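Local coordinates for RagB/SusD family nutrient uptake outer membrane protein (PDB 7KV2), which probably binds beta-glucan at the cell surface of a gut Bacteroides, as a SusD-family outer membrane protein that helps capture the glycan for uptake, at residues 53-57 / 150-154; 278-282 / 395-400; 59-63 / 296-300. All blocks are in the same frame, centred on the assembly; numbering follows the deposited sequence.

Contact 1: residues 53-57 / 150-154; sequences AYDPL and LRVFY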
# COMPACT_ATOMS: atom_id res chain seq x y z
N ALA A 53 -3.44 16.11 -9.78
CA ALA A 53 -4.37 15.25 -9.02
C ALA A 53 -3.68 13.93 -8.59
O ALA A 53 -4.21 13.28 -7.67
CB ALA A 53 -5.61 14.93 -9.79
N TYR A 54 -2.63 13.53 -9.30
CA TYR A 54 -1.82 12.32 -8.97
C TYR A 54 -0.82 12.60 -7.84
O TYR A 54 -0.31 11.62 -7.24
CB TYR A 54 -1.04 11.83 -10.20
CG TYR A 54 -1.83 11.13 -11.27
CD1 TYR A 54 -2.46 11.83 -12.29
CD2 TYR A 54 -1.94 9.75 -11.30
CE1 TYR A 54 -3.18 11.18 -13.28
CE2 TYR A 54 -2.64 9.07 -12.30
CZ TYR A 54 -3.26 9.79 -13.31
OH TYR A 54 -3.97 9.14 -14.29
N ASP A 55 -0.47 13.85 -7.55
CA ASP A 55 0.71 14.11 -6.69
C ASP A 55 0.50 13.55 -5.29
O ASP A 55 1.44 13.02 -4.70
CB ASP A 55 1.08 15.59 -6.65
CG ASP A 55 2.00 15.98 -7.78
OD1 ASP A 55 3.01 15.28 -7.99
OD2 ASP A 55 1.68 16.98 -8.46
N PRO A 56 -0.68 13.71 -4.65
CA PRO A 56 -0.86 13.23 -3.27
C PRO A 56 -0.68 11.71 -3.10
O PRO A 56 -0.43 11.26 -2.00
CB PRO A 56 -2.28 13.72 -2.95
CG PRO A 56 -2.40 14.97 -3.79
CD PRO A 56 -1.83 14.52 -5.12
N LEU A 57 -0.75 10.94 -4.19
CA LEU A 57 -0.35 9.50 -4.16
C LEU A 57 1.01 9.34 -3.49
O LEU A 57 1.17 8.34 -2.72
CB LEU A 57 -0.30 8.88 -5.57
CG LEU A 57 -1.64 8.69 -6.26
CD1 LEU A 57 -1.42 8.24 -7.68
CD2 LEU A 57 -2.56 7.73 -5.51
N LEU A 150 -8.91 8.18 -9.39
CA LEU A 150 -8.03 8.70 -8.31
C LEU A 150 -8.88 9.10 -7.11
O LEU A 150 -8.46 8.86 -5.97
CB LEU A 150 -7.19 9.87 -8.80
CG LEU A 150 -6.03 9.51 -9.73
CD1 LEU A 150 -5.46 10.79 -10.33
CD2 LEU A 150 -4.92 8.75 -9.00
N ARG A 151 -10.05 9.68 -7.35
CA ARG A 151 -10.85 10.16 -6.20
C ARG A 151 -11.28 8.96 -5.34
O ARG A 151 -11.21 9.08 -4.14
CB ARG A 151 -12.07 10.95 -6.67
CG ARG A 151 -12.82 11.62 -5.53
CD ARG A 151 -13.75 12.72 -6.06
NE ARG A 151 -14.82 12.15 -6.86
CZ ARG A 151 -15.56 12.82 -7.76
NH1 ARG A 151 -15.35 14.10 -7.98
NH2 ARG A 151 -16.49 12.19 -8.43
N VAL A 152 -11.69 7.86 -5.95
CA VAL A 152 -12.08 6.61 -5.24
C VAL A 152 -10.85 6.06 -4.52
O VAL A 152 -10.99 5.59 -3.37
CB VAL A 152 -12.73 5.59 -6.19
CG1 VAL A 152 -13.06 4.28 -5.48
CG2 VAL A 152 -14.00 6.15 -6.84
N PHE A 153 -9.68 6.14 -5.17
CA PHE A 153 -8.39 5.64 -4.60
C PHE A 153 -8.09 6.42 -3.30
O PHE A 153 -7.82 5.83 -2.24
CB PHE A 153 -7.27 5.71 -5.65
CG PHE A 153 -6.00 4.98 -5.24
CD1 PHE A 153 -5.10 5.54 -4.36
CD2 PHE A 153 -5.83 3.64 -5.58
CE1 PHE A 153 -3.98 4.84 -3.93
CE2 PHE A 153 -4.73 2.93 -5.13
CZ PHE A 153 -3.80 3.54 -4.31
N TYR A 154 -8.27 7.73 -3.31
CA TYR A 154 -8.01 8.56 -2.11
C TYR A 154 -9.08 8.31 -1.03
O TYR A 154 -8.73 8.26 0.18
CB TYR A 154 -7.89 10.02 -2.52
CG TYR A 154 -6.74 10.39 -3.41
CD1 TYR A 154 -5.43 10.18 -3.00
CD2 TYR A 154 -6.95 11.05 -4.61
CE1 TYR A 154 -4.36 10.60 -3.77
CE2 TYR A 154 -5.89 11.44 -5.41
CZ TYR A 154 -4.58 11.21 -4.99
OH TYR A 154 -3.50 11.62 -5.73
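Segment 53-57, which enters a 3-10 turn at D55, lies against one face of helix segment 150-154, with the CA atoms of Y54 and L150 7.2 Å apart and those of L57 and Y154 8.0 Å apart. The hydroxyl of Y154 is the polar centre. Its OH donates to the backbone O of A53 at 2.7 Å, with the donor 19° from the carbonyl plane. The backbone N of L57 gives the same OH a weak, bent bond of 3.2 Å. Both partners lie at the edge of the Y154 ring, near its plane. The firm tie is to A53 O; L57 N, which also bonds Y54 O, adds only a weak one. P56 closes in beside the hydroxyl, its CB 3.8 Å from Y154 CE1.

L150 reaches the ring of Y54. Its CD1 sits over the centre of one face of that ring, a CH-pi contact 3.5 Å from the centroid and only 3° off the normal. The other branch, CD2, meets CD1 of L57. CG of L57 lies beside its backbone N (chi1 -70°), which brings the branched end closer to the helix than the direction of CB suggests. CD1 goes to L150, while CD2 lies 3.5 Å from F153 CD1.

The Y54 hydroxyl leaves the contact to bond Q146 and the backbone N of V215. Helix 110-130 packs on P56, L150 and Y154 through R121, C122 and V119. F153 faces helix 217-231 at M219 and L223. The contact therefore joins the loop after helix 43-53 to the bundle around helix 137-162.

Contact 2: residues 278-282 / 395-400; sequences NYKDD and NWNNNL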
# COMPACT_ATOMS: atom_id res chain seq x y z
N ASN A 278 4.94 6.05 -8.20
CA ASN A 278 6.31 6.36 -8.71
C ASN A 278 7.07 7.18 -7.70
O ASN A 278 6.53 8.19 -7.22
CB ASN A 278 6.25 7.14 -10.02
CG ASN A 278 5.72 6.29 -11.15
OD1 ASN A 278 5.84 5.09 -11.10
ND2 ASN A 278 5.03 6.91 -12.10
N TYR A 279 8.31 6.79 -7.47
CA TYR A 279 9.34 7.55 -6.73
C TYR A 279 10.63 7.51 -7.52
O TYR A 279 10.83 6.48 -8.19
CB TYR A 279 9.53 6.92 -5.35
CG TYR A 279 8.38 7.14 -4.40
CD1 TYR A 279 8.15 8.40 -3.88
CD2 TYR A 279 7.56 6.09 -3.98
CE1 TYR A 279 7.19 8.60 -2.92
CE2 TYR A 279 6.54 6.29 -3.06
CZ TYR A 279 6.37 7.56 -2.52
OH TYR A 279 5.42 7.79 -1.59
N LYS A 280 11.45 8.57 -7.47
CA LYS A 280 12.76 8.57 -8.20
C LYS A 280 13.88 9.15 -7.32
O LYS A 280 13.59 10.03 -6.50
CB LYS A 280 12.59 9.36 -9.50
CG LYS A 280 12.34 10.83 -9.26
CD LYS A 280 12.62 11.76 -10.42
CE LYS A 280 12.91 13.18 -9.95
NZ LYS A 280 12.77 14.14 -11.06
N ASP A 281 15.12 8.72 -7.53
CA ASP A 281 16.29 9.43 -6.93
C ASP A 281 16.94 10.37 -7.96
O ASP A 281 17.67 11.23 -7.51
CB ASP A 281 17.34 8.47 -6.37
CG ASP A 281 18.11 7.67 -7.40
OD1 ASP A 281 17.47 7.26 -8.40
OD2 ASP A 281 19.34 7.47 -7.20
N ASP A 282 16.76 10.15 -9.27
CA ASP A 282 17.51 10.87 -10.34
C ASP A 282 17.19 12.37 -10.26
O ASP A 282 16.05 12.74 -10.60
CB ASP A 282 17.19 10.28 -11.71
CG ASP A 282 18.06 10.80 -12.85
OD1 ASP A 282 19.17 11.31 -12.57
OD2 ASP A 282 17.62 10.70 -14.01
N ASN A 395 15.00 10.52 -0.38
CA ASN A 395 15.01 10.43 -1.86
C ASN A 395 15.38 9.05 -2.36
O ASN A 395 16.16 8.98 -3.32
CB ASN A 395 15.88 11.50 -2.53
CG ASN A 395 15.16 12.82 -2.49
OD1 ASN A 395 14.09 12.97 -3.10
ND2 ASN A 395 15.69 13.74 -1.69
N TRP A 396 14.83 7.99 -1.76
CA TRP A 396 15.01 6.62 -2.32
C TRP A 396 14.14 6.47 -3.58
O TRP A 396 13.08 7.04 -3.63
CB TRP A 396 14.65 5.59 -1.26
CG TRP A 396 15.58 5.64 -0.11
CD1 TRP A 396 15.37 6.27 1.09
CD2 TRP A 396 16.90 5.08 -0.07
NE1 TRP A 396 16.47 6.10 1.87
CE2 TRP A 396 17.44 5.42 1.18
CE3 TRP A 396 17.67 4.31 -0.96
CZ2 TRP A 396 18.72 5.03 1.56
CZ3 TRP A 396 18.93 3.93 -0.58
CH2 TRP A 396 19.45 4.28 0.66
N ASN A 397 14.62 5.70 -4.56
CA ASN A 397 13.96 5.51 -5.87
C ASN A 397 12.92 4.37 -5.80
O ASN A 397 12.21 4.19 -6.80
CB ASN A 397 15.01 5.24 -6.97
CG ASN A 397 15.74 3.92 -6.84
OD1 ASN A 397 15.29 3.00 -6.15
ND2 ASN A 397 16.90 3.80 -7.50
N ASN A 398 12.73 3.69 -4.67
CA ASN A 398 11.82 2.51 -4.63
C ASN A 398 10.36 2.90 -4.90
O ASN A 398 9.68 3.49 -4.00
CB ASN A 398 11.86 1.78 -3.28
CG ASN A 398 13.25 1.39 -2.86
OD1 ASN A 398 14.10 2.27 -2.63
ND2 ASN A 398 13.48 0.08 -2.78
N ASN A 399 9.81 2.54 -6.04
CA ASN A 399 8.35 2.70 -6.21
C ASN A 399 7.57 1.87 -5.17
O ASN A 399 8.01 0.80 -4.73
CB ASN A 399 7.90 2.24 -7.60
CG ASN A 399 8.32 3.14 -8.74
OD1 ASN A 399 9.04 4.14 -8.54
ND2 ASN A 399 7.87 2.77 -9.93
N LEU A 400 6.39 2.35 -4.76
CA LEU A 400 5.50 1.58 -3.85
C LEU A 400 4.60 0.72 -4.73
O LEU A 400 3.79 1.28 -5.49
CB LEU A 400 4.72 2.52 -2.91
CG LEU A 400 3.86 1.76 -1.93
CD1 LEU A 400 4.71 0.94 -0.95
CD2 LEU A 400 2.93 2.72 -1.18
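At one end of the two-stranded antiparallel sheet, 278-282 leaves strand 273-277 while 395-399 leads into strand 400-404; the two run side by side in roughly opposite directions. Y279 and N399 make the direct polar link. The backbone N of Y279 donates to N399 OD1 at 2.9 Å, almost straight at 178°. The N-H comes from above the side-chain amide, 49° out of the carbonyl plane. CG of N399 stands anti to its carbonyl carbon (chi1 -71°), which lets OD1 reach back to the neighbouring chain segment, while ND2 bonds E276.

CB of Y279 is directed toward 395-400. The ring presents an edge to the backbone N of L400, and CE2 lies 4.2 Å from L400 CB. CD2 is closer still to a carbonyl, 3.4 Å from N398 O. Farther along, D281 and N397 lie alongside each other, with carboxylate and amide planes nearly perpendicular. D281 OD1 is 3.5 Å from N397 CB, while OD2 of the same aspartate bonds the backbone N of D387.

Acceptors crowd here. Y279 O lies 3.0 Å from N397 O, and N399 OD1 is equally near that same Y279 carbonyl. Such pairs are probably mildly repulsive, and N395 O is buried without a hydrogen-bond partner in the model. Bonds of each segment to a third one, K280 with G295 and W396 with T297, probably help to keep the two chain segments side by side.

Contact 3: residues 59-63 / 296-300; sequences WPDWA and GTALP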
# COMPACT_ATOMS: atom_id res chain seq x y z
N TRP A 59 2.68 11.35 -1.38
CA TRP A 59 2.90 12.21 -0.18
C TRP A 59 3.01 11.47 1.15
O TRP A 59 3.82 11.91 1.96
CB TRP A 59 1.75 13.23 -0.08
CG TRP A 59 1.83 14.31 -1.12
CD1 TRP A 59 2.72 14.44 -2.14
CD2 TRP A 59 0.92 15.43 -1.24
NE1 TRP A 59 2.43 15.55 -2.88
CE2 TRP A 59 1.32 16.18 -2.36
CE3 TRP A 59 -0.20 15.86 -0.51
CZ2 TRP A 59 0.67 17.34 -2.77
CZ3 TRP A 59 -0.84 17.02 -0.89
CH2 TRP A 59 -0.41 17.75 -2.00
N PRO A 60 2.12 10.49 1.50
CA PRO A 60 1.89 10.14 2.90
C PRO A 60 3.08 9.57 3.67
O PRO A 60 3.14 9.73 4.89
CB PRO A 60 0.75 9.10 2.91
CG PRO A 60 0.46 8.77 1.50
CD PRO A 60 1.18 9.79 0.63
N ASP A 61 4.07 9.03 2.96
CA ASP A 61 5.31 8.55 3.61
C ASP A 61 6.07 9.72 4.28
O ASP A 61 6.82 9.47 5.27
CB ASP A 61 6.16 7.78 2.59
CG ASP A 61 6.64 8.64 1.43
OD1 ASP A 61 5.80 9.32 0.78
OD2 ASP A 61 7.85 8.54 1.13
N TRP A 62 5.88 10.96 3.83
CA TRP A 62 6.45 12.15 4.50
C TRP A 62 5.71 13.40 4.04
O TRP A 62 5.99 13.92 2.93
CB TRP A 62 7.96 12.25 4.28
CG TRP A 62 8.60 13.52 4.73
CD1 TRP A 62 9.29 14.39 3.95
CD2 TRP A 62 8.55 14.12 6.04
NE1 TRP A 62 9.71 15.47 4.67
CE2 TRP A 62 9.29 15.32 5.97
CE3 TRP A 62 7.98 13.75 7.27
CZ2 TRP A 62 9.45 16.17 7.06
CZ3 TRP A 62 8.13 14.59 8.35
CH2 TRP A 62 8.84 15.80 8.24
N ALA A 63 4.76 13.87 4.86
CA ALA A 63 3.90 15.01 4.51
C ALA A 63 3.24 15.56 5.78
O ALA A 63 2.94 14.76 6.71
CB ALA A 63 2.86 14.57 3.50
N GLY A 296 11.96 11.25 -4.21
CA GLY A 296 12.02 9.89 -3.66
C GLY A 296 11.08 9.65 -2.50
O GLY A 296 10.22 10.48 -2.21
N THR A 297 11.19 8.46 -1.92
CA THR A 297 10.38 8.01 -0.78
C THR A 297 11.26 7.97 0.46
O THR A 297 12.44 7.69 0.36
CB THR A 297 9.71 6.64 -1.05
OG1 THR A 297 9.05 6.23 0.13
CG2 THR A 297 10.67 5.55 -1.43
N ALA A 298 10.65 8.20 1.60
CA ALA A 298 11.30 8.05 2.91
C ALA A 298 11.27 6.59 3.36
O ALA A 298 11.94 6.29 4.36
CB ALA A 298 10.56 8.90 3.92
N LEU A 299 10.48 5.73 2.71
CA LEU A 299 10.14 4.39 3.31
C LEU A 299 11.41 3.63 3.68
O LEU A 299 11.51 3.14 4.81
CB LEU A 299 9.18 3.61 2.41
CG LEU A 299 8.88 2.18 2.85
CD1 LEU A 299 8.23 2.13 4.21
CD2 LEU A 299 8.03 1.42 1.86
N PRO A 300 12.42 3.48 2.79
CA PRO A 300 13.62 2.71 3.12
C PRO A 300 14.37 3.29 4.33
O PRO A 300 14.90 2.53 5.08
CB PRO A 300 14.44 2.72 1.83
CG PRO A 300 13.39 2.90 0.76
CD PRO A 300 12.42 3.88 1.38
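D61 OD2 is gripped by two donors from segment 296-300. T297 OG1 donates to it at 2.8 Å, from 51° above the carboxylate plane. The backbone N of A298 bonds the same oxygen at 2.9 Å, nearly in line with the C-O bond of the carboxylate and with an angle of 160° at the hydrogen. CG of D61 sits between its own backbone N and carbonyl carbon (chi1 63°), and this swings the carboxylate across to segment 296-300. R286 adds a salt bridge to OD2, which would probably favour the charged form of this buried acid.

T297 has a second task. Its OG1 accepts from the backbone N of L299 at 3.0 Å, a capping bond at the turn that leads into helix 299-303. The hydroxyl thus donates to the carboxylate and accepts from the first turn of the helix, bridging the two.

On the other side of the contact, D61 belongs to a type I beta turn from W59 to W62, closed by W62 N to W59 O. An alanine at D61 would take away the carboxylate and is likely to leave T297 OG1, A298 N and the charge of R286 without their shared acceptor.

Apolar packing is slight: W62 CB lies 4.3 Å from A298 CB. The W62 indole turns off to stack on Y67, and the backbone O of W62 accepts from R286.

How the contacts relate
Contact 1 closes along the chain before contact 2 opens, and their centres are about 18 Å apart. Contact 3 crosses both: its segment 59-63 follows shortly after 53-57, and its segment 296-300 falls between the two halves of contact 2. The centres of contacts 1 and 3 are about 15 Å apart. Those of contacts 2 and 3 are only about 9 Å apart, and these two touch. A weak hydrogen bond probably joins Y279 OH to D61 OD1. The loop after helix 43-53 thus meets helix 137-162 at one end and the loops near the small sheet 273-277/400-404 at the other, linking the two family regions in a single body.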